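Local structure of putative snRNP Sm-like protein (Pyrococcus abyssi, 1H64) at residues Leu6-Val19 and Arg28-Leu42. The protein forms the ring-shaped heptameric Sm core of this archaeon and probably binds RNA. Sequence-based numbering, arbitrary orientation.
Sequences LDVIHRSLDKDVLV and RGRLIGYDIHLNVVL
Four backbone hydrogen bonds join the chain around Val17 to strand 28-34. Val17 and Gly29 form an antiparallel hydrogen-bonded pair, with Val17 N 2.8 Å from Gly29 O; Leu31 N then bonds to Lys15 O, and Asp14 N, in the type II turn from Ser12 to Lys15, to Leu31 O. Among charged groups, Asp14 OD1 lies in the plane of the Arg30 guanidinium but makes only a long salt bridge to NH1 (3.8 Å).

Polar and apolar contacts meet at Tyr34, whose CG sits between the backbone N and the carbonyl carbon (chi1 68°), which turns the ring toward helix 6-11. Ile9 CG2 sits over one face, 3.9 Å from the ring centroid in a CH-pi contact, while Leu13 CD2 reaches the ring edge. Tyr34 OH and His10 ND1, 2.8 Å apart, share a hydrogen bond. A leucine in place of Tyr34 would probably leave His10 ND1 without this mate and Ile9 without its aromatic face. Elsewhere, Val17 CG2 packs on Leu42 CD2 (3.6 Å), and Leu6 CD1 on Leu38 CD2.

This is the Sm fold, an N-terminal helix on a strongly bent antiparallel sheet; Ile9 also touches Ile70 of strand 67-72, and Leu38 meets Arg63 of a neighbouring subunit.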
loop_
_atom_site.group_PDB
_atom_site.type_symbol
_atom_site.label_atom_id
_atom_site.label_comp_id
_atom_site.label_asym_id
_atom_site.label_seq_id
_atom_site.Cartn_x
_atom_site.Cartn_y
_atom_site.Cartn_z
ATOM N N LEU C 6 17.800 -13.450 -3.059
ATOM C CA LEU C 6 18.981 -12.821 -2.485
ATOM C C LEU C 6 20.321 -13.383 -2.962
ATOM O O LEU C 6 21.312 -12.641 -3.049
ATOM C CB LEU C 6 18.888 -12.850 -0.958
ATOM C CG LEU C 6 17.990 -11.746 -0.381
ATOM C CD1 LEU C 6 18.655 -10.395 -0.600
ATOM C CD2 LEU C 6 16.621 -11.772 -1.038
ATOM N N ASP C 7 20.367 -14.672 -3.272
ATOM C CA ASP C 7 21.605 -15.285 -3.767
ATOM C C ASP C 7 21.974 -14.647 -5.109
ATOM O O ASP C 7 23.131 -14.315 -5.360
ATOM C CB ASP C 7 21.427 -16.792 -4.004
ATOM C CG ASP C 7 21.090 -17.553 -2.741
ATOM O OD1 ASP C 7 21.669 -17.230 -1.684
ATOM O OD2 ASP C 7 20.261 -18.488 -2.816
ATOM N N VAL C 8 20.973 -14.505 -5.968
ATOM C CA VAL C 8 21.154 -13.924 -7.297
ATOM C C VAL C 8 21.684 -12.498 -7.183
ATOM O O VAL C 8 22.653 -12.120 -7.851
ATOM C CB VAL C 8 19.813 -13.905 -8.074
ATOM C CG1 VAL C 8 19.960 -13.096 -9.360
ATOM C CG2 VAL C 8 19.372 -15.309 -8.392
ATOM N N ILE C 9 21.043 -11.699 -6.334
ATOM C CA ILE C 9 21.464 -10.323 -6.132
ATOM C C ILE C 9 22.910 -10.287 -5.627
ATOM O O ILE C 9 23.734 -9.475 -6.091
ATOM C CB ILE C 9 20.527 -9.618 -5.127
ATOM C CG1 ILE C 9 19.119 -9.516 -5.722
ATOM C CG2 ILE C 9 21.057 -8.242 -4.762
ATOM C CD1 ILE C 9 19.059 -8.830 -7.071
ATOM N N HIS C 10 23.231 -11.182 -4.691
ATOM C CA HIS C 10 24.580 -11.237 -4.124
ATOM C C HIS C 10 25.635 -11.569 -5.174
ATOM O O HIS C 10 26.742 -11.024 -5.143
ATOM C CB HIS C 10 24.678 -12.289 -3.007
ATOM C CG HIS C 10 26.028 -12.339 -2.366
ATOM N ND1 HIS C 10 26.472 -11.363 -1.499
ATOM C CD2 HIS C 10 27.067 -13.190 -2.537
ATOM C CE1 HIS C 10 27.724 -11.611 -1.166
ATOM N NE2 HIS C 10 28.111 -12.712 -1.783
ATOM N N ARG C 11 25.299 -12.481 -6.074
ATOM C CA ARG C 11 26.209 -12.898 -7.142
ATOM C C ARG C 11 26.432 -11.789 -8.178
ATOM O O ARG C 11 27.375 -11.853 -8.971
ATOM C CB ARG C 11 25.642 -14.103 -7.891
ATOM C CG ARG C 11 25.297 -15.312 -7.052
ATOM C CD ARG C 11 24.699 -16.398 -7.945
ATOM N NE ARG C 11 24.294 -17.589 -7.203
ATOM C CZ ARG C 11 25.124 -18.354 -6.503
ATOM N NH1 ARG C 11 26.416 -18.058 -6.442
ATOM N NH2 ARG C 11 24.664 -19.417 -5.864
ATOM N N SER C 12 25.561 -10.788 -8.182
ATOM C CA SER C 12 25.660 -9.710 -9.157
ATOM C C SER C 12 26.432 -8.488 -8.677
ATOM O O SER C 12 26.456 -7.464 -9.363
ATOM C CB SER C 12 24.256 -9.273 -9.606
ATOM O OG SER C 12 23.517 -10.355 -10.148
ATOM N N LEU C 13 27.050 -8.565 -7.504
ATOM C CA LEU C 13 27.818 -7.424 -7.027
ATOM C C LEU C 13 28.907 -7.133 -8.056
ATOM O O LEU C 13 29.461 -8.056 -8.657
ATOM C CB LEU C 13 28.442 -7.710 -5.658
ATOM C CG LEU C 13 27.517 -7.536 -4.443
ATOM C CD1 LEU C 13 28.242 -8.011 -3.189
ATOM C CD2 LEU C 13 27.094 -6.069 -4.292
ATOM N N ASP C 14 29.181 -5.847 -8.266
ATOM C CA ASP C 14 30.185 -5.377 -9.220
ATOM C C ASP C 14 29.854 -5.713 -10.671
ATOM O O ASP C 14 30.721 -5.643 -11.544
ATOM C CB ASP C 14 31.562 -5.936 -8.856
ATOM C CG ASP C 14 31.965 -5.584 -7.442
ATOM O OD1 ASP C 14 31.989 -4.373 -7.116
ATOM O OD2 ASP C 14 32.251 -6.513 -6.652
ATOM N N LYS C 15 28.601 -6.071 -10.931
ATOM C CA LYS C 15 28.166 -6.398 -12.284
ATOM C C LYS C 15 27.012 -5.498 -12.736
ATOM O O LYS C 15 26.258 -4.990 -11.908
ATOM C CB LYS C 15 27.747 -7.866 -12.361
ATOM C CG LYS C 15 28.911 -8.823 -12.154
ATOM C CD LYS C 15 28.586 -10.252 -12.586
ATOM C CE LYS C 15 27.642 -10.938 -11.614
ATOM N NZ LYS C 15 27.454 -12.389 -11.918
ATOM N N ASP C 16 26.892 -5.284 -14.045
ATOM C CA ASP C 16 25.819 -4.452 -14.588
ATOM C C ASP C 16 24.476 -5.161 -14.383
ATOM O O ASP C 16 24.359 -6.371 -14.596
ATOM C CB ASP C 16 26.040 -4.202 -16.092
ATOM C CG ASP C 16 25.007 -3.246 -16.701
ATOM O OD1 ASP C 16 25.049 -2.028 -16.409
ATOM O OD2 ASP C 16 24.143 -3.712 -17.479
ATOM N N VAL C 17 23.474 -4.405 -13.950
ATOM C CA VAL C 17 22.137 -4.961 -13.762
ATOM C C VAL C 17 21.092 -3.994 -14.281
ATOM O O VAL C 17 21.357 -2.797 -14.489
ATOM C CB VAL C 17 21.799 -5.224 -12.273
ATOM C CG1 VAL C 17 22.751 -6.264 -11.683
ATOM C CG2 VAL C 17 21.876 -3.923 -11.492
ATOM N N LEU C 18 19.897 -4.531 -14.475
ATOM C CA LEU C 18 18.738 -3.770 -14.918
ATOM C C LEU C 18 17.728 -3.778 -13.751
ATOM O O LEU C 18 17.386 -4.849 -13.243
ATOM C CB LEU C 18 18.118 -4.462 -16.132
ATOM C CG LEU C 18 16.825 -3.910 -16.741
ATOM C CD1 LEU C 18 17.019 -2.453 -17.136
ATOM C CD2 LEU C 18 16.443 -4.741 -17.965
ATOM N N VAL C 19 17.288 -2.604 -13.305
ATOM C CA VAL C 19 16.289 -2.540 -12.229
ATOM C C VAL C 19 15.009 -1.996 -12.870
ATOM O O VAL C 19 14.949 -0.821 -13.255
ATOM C CB VAL C 19 16.744 -1.607 -11.074
ATOM C CG1 VAL C 19 15.659 -1.542 -9.985
ATOM C CG2 VAL C 19 18.076 -2.109 -10.476
ATOM N N ARG C 28 19.713 1.342 -14.910
ATOM C CA ARG C 28 20.755 0.402 -15.302
ATOM C C ARG C 28 22.039 0.936 -14.705
ATOM O O ARG C 28 22.285 2.142 -14.720
ATOM C CB ARG C 28 20.871 0.287 -16.828
ATOM C CG ARG C 28 19.544 0.025 -17.519
ATOM C CD ARG C 28 19.713 -0.781 -18.802
ATOM N NE ARG C 28 20.067 -2.173 -18.521
ATOM C CZ ARG C 28 20.078 -3.143 -19.429
ATOM N NH1 ARG C 28 19.755 -2.885 -20.688
ATOM N NH2 ARG C 28 20.412 -4.376 -19.076
ATOM N N GLY C 29 22.845 0.043 -14.140
ATOM C CA GLY C 29 24.090 0.471 -13.536
ATOM C C GLY C 29 24.842 -0.707 -12.963
ATOM O O GLY C 29 24.422 -1.854 -13.119
ATOM N N ARG C 30 25.970 -0.430 -12.323
ATOM C CA ARG C 30 26.760 -1.490 -11.733
ATOM C C ARG C 30 26.291 -1.683 -10.291
ATOM O O ARG C 30 26.276 -0.739 -9.506
ATOM C CB ARG C 30 28.251 -1.122 -11.765
ATOM C CG ARG C 30 29.183 -2.232 -11.279
ATOM C CD ARG C 30 30.641 -1.876 -11.529
ATOM N NE ARG C 30 30.942 -0.510 -11.123
ATOM C CZ ARG C 30 31.460 -0.163 -9.952
ATOM N NH1 ARG C 30 31.753 -1.089 -9.047
ATOM N NH2 ARG C 30 31.668 1.118 -9.678
ATOM N N LEU C 31 25.897 -2.897 -9.947
ATOM C CA LEU C 31 25.441 -3.160 -8.567
ATOM C C LEU C 31 26.589 -3.132 -7.554
ATOM O O LEU C 31 27.525 -3.916 -7.658
ATOM C CB LEU C 31 24.744 -4.524 -8.498
ATOM C CG LEU C 31 24.110 -4.907 -7.150
ATOM C CD1 LEU C 31 22.880 -4.013 -6.865
ATOM C CD2 LEU C 31 23.694 -6.369 -7.203
ATOM N N ILE C 32 26.534 -2.237 -6.567
ATOM C CA ILE C 32 27.602 -2.198 -5.577
ATOM C C ILE C 32 27.174 -2.504 -4.139
ATOM O O ILE C 32 28.020 -2.655 -3.260
ATOM C CB ILE C 32 28.352 -0.837 -5.595
ATOM C CG1 ILE C 32 27.374 0.328 -5.439
ATOM C CG2 ILE C 32 29.123 -0.695 -6.907
ATOM C CD1 ILE C 32 28.061 1.703 -5.399
ATOM N N GLY C 33 25.868 -2.607 -3.895
ATOM C CA GLY C 33 25.404 -2.894 -2.545
ATOM C C GLY C 33 23.924 -3.224 -2.547
ATOM O O GLY C 33 23.232 -2.984 -3.540
ATOM N N TYR C 34 23.437 -3.793 -1.446
ATOM C CA TYR C 34 22.032 -4.154 -1.350
ATOM C C TYR C 34 21.748 -4.540 0.095
ATOM O O TYR C 34 22.667 -4.669 0.893
ATOM C CB TYR C 34 21.732 -5.351 -2.258
ATOM C CG TYR C 34 22.373 -6.654 -1.818
ATOM C CD1 TYR C 34 21.694 -7.544 -0.975
ATOM C CD2 TYR C 34 23.671 -6.986 -2.211
ATOM C CE1 TYR C 34 22.297 -8.723 -0.536
ATOM C CE2 TYR C 34 24.278 -8.166 -1.776
ATOM C CZ TYR C 34 23.587 -9.027 -0.939
ATOM O OH TYR C 34 24.182 -10.188 -0.497
ATOM N N ASP C 35 20.475 -4.678 0.428
ATOM C CA ASP C 35 20.120 -5.137 1.767
ATOM C C ASP C 35 18.976 -6.136 1.657
ATOM O O ASP C 35 18.469 -6.405 0.569
ATOM C CB ASP C 35 19.765 -3.974 2.704
ATOM C CG ASP C 35 18.579 -3.170 2.220
ATOM O OD1 ASP C 35 17.682 -3.744 1.568
ATOM O OD2 ASP C 35 18.544 -1.959 2.520
ATOM N N ILE C 36 18.560 -6.679 2.795
ATOM C CA ILE C 36 17.509 -7.686 2.823
ATOM C C ILE C 36 16.127 -7.256 2.333
ATOM O O ILE C 36 15.286 -8.102 2.051
ATOM C CB ILE C 36 17.395 -8.274 4.245
ATOM C CG1 ILE C 36 16.418 -9.448 4.251
ATOM C CG2 ILE C 36 16.943 -7.198 5.207
ATOM C CD1 ILE C 36 16.761 -10.509 3.232
ATOM N N HIS C 37 15.891 -5.951 2.217
ATOM C CA HIS C 37 14.593 -5.449 1.740
ATOM C C HIS C 37 14.640 -5.272 0.223
ATOM O O HIS C 37 13.673 -4.851 -0.408
ATOM C CB HIS C 37 14.281 -4.099 2.395
ATOM C CG HIS C 37 14.385 -4.122 3.883
ATOM N ND1 HIS C 37 13.543 -4.877 4.672
ATOM C CD2 HIS C 37 15.271 -3.539 4.724
ATOM C CE1 HIS C 37 13.911 -4.763 5.937
ATOM N NE2 HIS C 37 14.958 -3.957 5.996
ATOM N N LEU C 38 15.778 -5.639 -0.353
ATOM C CA LEU C 38 16.021 -5.501 -1.782
ATOM C C LEU C 38 16.192 -4.037 -2.194
ATOM O O LEU C 38 15.922 -3.658 -3.345
ATOM C CB LEU C 38 14.939 -6.174 -2.619
ATOM C CG LEU C 38 14.874 -7.707 -2.494
ATOM C CD1 LEU C 38 13.788 -8.239 -3.407
ATOM C CD2 LEU C 38 16.220 -8.330 -2.847
ATOM N N ASN C 39 16.628 -3.208 -1.250
ATOM C CA ASN C 39 16.954 -1.823 -1.595
ATOM C C ASN C 39 18.311 -2.079 -2.259
ATOM O O ASN C 39 19.071 -2.941 -1.794
ATOM C CB ASN C 39 17.165 -0.951 -0.357
ATOM C CG ASN C 39 15.879 -0.721 0.426
ATOM O OD1 ASN C 39 14.818 -0.504 -0.156
ATOM N ND2 ASN C 39 15.980 -0.754 1.755
ATOM N N VAL C 40 18.619 -1.380 -3.347
ATOM C CA VAL C 40 19.900 -1.621 -4.013
ATOM C C VAL C 40 20.668 -0.338 -4.282
ATOM O O VAL C 40 20.099 0.756 -4.278
ATOM C CB VAL C 40 19.719 -2.395 -5.357
ATOM C CG1 VAL C 40 19.149 -3.792 -5.077
ATOM C CG2 VAL C 40 18.801 -1.622 -6.311
ATOM N N VAL C 41 21.977 -0.483 -4.478
ATOM C CA VAL C 41 22.833 0.667 -4.746
ATOM C C VAL C 41 23.529 0.408 -6.069
ATOM O O VAL C 41 24.121 -0.652 -6.253
ATOM C CB VAL C 41 23.921 0.853 -3.654
ATOM C CG1 VAL C 41 24.744 2.100 -3.973
ATOM C CG2 VAL C 41 23.280 1.003 -2.271
ATOM N N LEU C 42 23.431 1.361 -6.993
ATOM C CA LEU C 42 24.077 1.213 -8.288
ATOM C C LEU C 42 25.098 2.332 -8.444
ATOM O O LEU C 42 24.930 3.421 -7.870
ATOM C CB LEU C 42 23.058 1.335 -9.421
ATOM C CG LEU C 42 21.843 0.414 -9.406
ATOM C CD1 LEU C 42 20.998 0.722 -10.626
ATOM C CD2 LEU C 42 22.273 -1.029 -9.419
#